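Local coordinates for protein alanine racemase (Enterococcus faecalis, PDB 3E6E) that is a two-domain, dimeric enzyme of the alanine racemase family, pairing a TIM-barrel-type N-terminal domain with a beta-rich C-terminal domain, at residues R311-D315 with Q316-R320. The protein carries 1 engineered substitution. Residues are numbered along the deposited sequence; the frame is centred on the assembly and turned at random.
Sequences RVCMD and QCMIR. With DCS (D-[3-hydroxy-2-methyl-5-phosphonooxymethyl-pyridin-4-ylmethyl]-N,O-cycloserylamide), chain F.
Cys313 and Met318 meet through sulfur and methyl where the chain turns back on itself to enter strand 317-321. The side chain of Met318 shows how. CB leaves the strand beside the loop, and CG passes water 1 at 3.6 Å. Bends at chi2 (-72°) and chi3 (122°) then fold the chain back, carrying SD and CE toward the loop. The terminal CE lies 3.6 Å from Arg311 O and 3.7 Å from Cys313 SG, so the unbranched, flexible thioether can curl back and lay its methyl against the loop. Ile279 of the neighbouring strand 277-282 and Arg139 of the second subunit also pack on Met318. Its backbone N donates to water 1 at 2.8 Å, and this water sits close to Arg311 O, bridging strand and loop.

Nearer the turn, Cys313 N donates to Gln316 O, a backbone bond of 2.7 Å whose acceptor is less surely placed. Met314 and Asp315 occupy the two corners of a type I beta turn, with the CA atoms of Cys313 and Gln316 only 5.0 Å apart. One step farther from the turn, Val312 CG1 rests against Cys317 CB at 4.3 Å, two small apolar groups matching closely apposed backbones. The carboxylate of Asp315 leads away from the strand to salt bridges with Arg365 and with Lys40 of the second subunit, which suits an acid at a turn between subunits.

Small Cys313 lets the bound DCS come close, its CB 3.5 Å from DCS O, and Met314 reaches alongside the cycloserine-derived ring. Linking strands 304-309 and 317-321 of the C-terminal beta domain, this tight turn contributes Cys313, Met314 and Asp315 to a DCS pocket completed by the partner subunit, the shared interface site characteristic of dimeric alanine racemases.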
loop_
_atom_site.group_PDB
_atom_site.type_symbol
_atom_site.label_atom_id
_atom_site.label_comp_id
_atom_site.label_asym_id
_atom_site.label_seq_id
_atom_site.Cartn_x
_atom_site.Cartn_y
_atom_site.Cartn_z
ATOM N N ARG A 311 -19.645 0.812 -2.757
ATOM C CA ARG A 311 -18.358 0.839 -2.086
ATOM C C ARG A 311 -17.310 0.078 -2.869
ATOM O O ARG A 311 -17.612 -0.903 -3.557
ATOM C CB ARG A 311 -18.465 0.251 -0.684
ATOM C CG ARG A 311 -19.124 1.188 0.312
ATOM C CD ARG A 311 -18.138 2.235 0.833
ATOM N NE ARG A 311 -18.689 2.972 1.969
ATOM C CZ ARG A 311 -19.554 3.979 1.877
ATOM N NH1 ARG A 311 -19.977 4.401 0.691
ATOM N NH2 ARG A 311 -20.015 4.548 2.985
ATOM N N VAL A 312 -16.079 0.564 -2.773
ATOM C CA VAL A 312 -14.945 -0.051 -3.421
ATOM C C VAL A 312 -14.658 -1.260 -2.553
ATOM O O VAL A 312 -14.598 -1.132 -1.325
ATOM C CB VAL A 312 -13.747 0.926 -3.403
ATOM C CG1 VAL A 312 -12.454 0.214 -3.826
ATOM C CG2 VAL A 312 -14.034 2.094 -4.331
ATOM N N CYS A 313 -14.513 -2.433 -3.164
ATOM C CA CYS A 313 -14.231 -3.644 -2.387
ATOM C C CYS A 313 -12.738 -3.840 -2.260
ATOM O O CYS A 313 -11.965 -3.208 -2.964
ATOM C CB CYS A 313 -14.796 -4.900 -3.061
ATOM S SG CYS A 313 -16.577 -5.013 -3.177
ATOM N N MET A 314 -12.351 -4.738 -1.363
ATOM C CA MET A 314 -10.951 -5.076 -1.144
ATOM C C MET A 314 -10.343 -5.414 -2.500
ATOM O O MET A 314 -9.345 -4.822 -2.901
ATOM C CB MET A 314 -10.851 -6.292 -0.203
ATOM C CG MET A 314 -9.445 -6.690 0.218
ATOM S SD MET A 314 -9.319 -7.972 1.543
ATOM C CE MET A 314 -9.716 -7.001 2.954
ATOM N N ASP A 315 -10.981 -6.334 -3.223
ATOM C CA ASP A 315 -10.482 -6.789 -4.523
ATOM C C ASP A 315 -11.137 -6.341 -5.821
ATOM O O ASP A 315 -10.674 -6.713 -6.898
ATOM C CB ASP A 315 -10.394 -8.308 -4.515
ATOM C CG ASP A 315 -9.181 -8.794 -3.783
ATOM O OD1 ASP A 315 -8.079 -8.519 -4.291
ATOM O OD2 ASP A 315 -9.317 -9.431 -2.713
ATOM N N GLN A 316 -12.201 -5.555 -5.745
ATOM C CA GLN A 316 -12.840 -5.070 -6.964
ATOM C C GLN A 316 -13.813 -3.943 -6.694
ATOM O O GLN A 316 -14.088 -3.596 -5.539
ATOM C CB GLN A 316 -13.579 -6.199 -7.678
ATOM C CG GLN A 316 -14.635 -6.871 -6.840
ATOM C CD GLN A 316 -14.167 -8.197 -6.291
ATOM O OE1 GLN A 316 -13.273 -8.254 -5.454
ATOM N NE2 GLN A 316 -14.769 -9.277 -6.772
ATOM N N CYS A 317 -14.316 -3.352 -7.768
ATOM C CA CYS A 317 -15.276 -2.274 -7.640
ATOM C C CYS A 317 -16.171 -2.223 -8.866
ATOM O O CYS A 317 -15.773 -2.613 -9.967
ATOM C CB CYS A 317 -14.560 -0.933 -7.412
ATOM S SG CYS A 317 -13.421 -0.374 -8.688
ATOM N N MET A 318 -17.398 -1.766 -8.673
ATOM C CA MET A 318 -18.330 -1.694 -9.786
ATOM C C MET A 318 -18.562 -0.271 -10.270
ATOM O O MET A 318 -18.668 0.671 -9.474
ATOM C CB MET A 318 -19.668 -2.340 -9.426
ATOM C CG MET A 318 -19.832 -2.719 -7.979
ATOM S SD MET A 318 -18.831 -4.128 -7.492
ATOM C CE MET A 318 -17.892 -3.403 -6.182
ATOM N N ILE A 319 -18.645 -0.141 -11.589
ATOM C CA ILE A 319 -18.840 1.138 -12.247
ATOM C C ILE A 319 -20.089 1.155 -13.117
ATOM O O ILE A 319 -20.576 0.114 -13.566
ATOM C CB ILE A 319 -17.625 1.484 -13.140
ATOM C CG1 ILE A 319 -17.518 0.474 -14.287
ATOM C CG2 ILE A 319 -16.344 1.477 -12.306
ATOM C CD1 ILE A 319 -16.277 0.636 -15.124
ATOM N N ARG A 320 -20.588 2.361 -13.363
ATOM C CA ARG A 320 -21.781 2.577 -14.168
ATOM C C ARG A 320 -21.404 2.843 -15.612
ATOM O O ARG A 320 -20.909 3.917 -15.952
ATOM C CB ARG A 320 -22.574 3.754 -13.592
ATOM C CG ARG A 320 -23.460 4.499 -14.571
ATOM C CD ARG A 320 -23.243 5.995 -14.372
ATOM N NE ARG A 320 -24.363 6.678 -13.732
ATOM C CZ ARG A 320 -25.029 6.226 -12.676
ATOM N NH1 ARG A 320 -24.699 5.072 -12.120
ATOM N NH2 ARG A 320 -26.032 6.937 -12.174
HETATM N N1 DCS F . -16.644 -14.081 0.598
HETATM C C2 DCS F . -16.405 -13.229 -0.524
HETATM C C2A DCS F . -16.999 -13.547 -1.896
HETATM C C3 DCS F . -15.600 -12.107 -0.303
HETATM O O3 DCS F . -15.316 -11.248 -1.310
HETATM C C4 DCS F . -15.069 -11.868 1.041
HETATM C C4A DCS F . -14.213 -10.666 1.276
HETATM C C5 DCS F . -15.373 -12.807 2.135
HETATM C C6 DCS F . -16.153 -13.882 1.872
HETATM C C5A DCS F . -14.863 -12.655 3.598
HETATM O O4P DCS F . -15.441 -11.505 4.262
HETATM P P DCS F . -15.149 -11.041 5.786
HETATM O O1P DCS F . -15.580 -12.126 6.668
HETATM O O2P DCS F . -13.717 -10.762 5.935
HETATM O O3P DCS F . -15.929 -9.843 6.034
HETATM N N DCS F . -15.050 -9.423 1.135
HETATM C CA DCS F . -14.454 -8.182 1.323
HETATM C C DCS F . -13.948 -7.342 0.290
HETATM O O DCS F . -13.965 -7.621 -1.039
HETATM N ND DCS F . -13.466 -6.256 0.834
HETATM O OG DCS F . -13.631 -6.346 2.206
HETATM C CB DCS F . -14.232 -7.518 2.499
HETATM O O HOH W 1 -17.824 -0.071 -6.521
#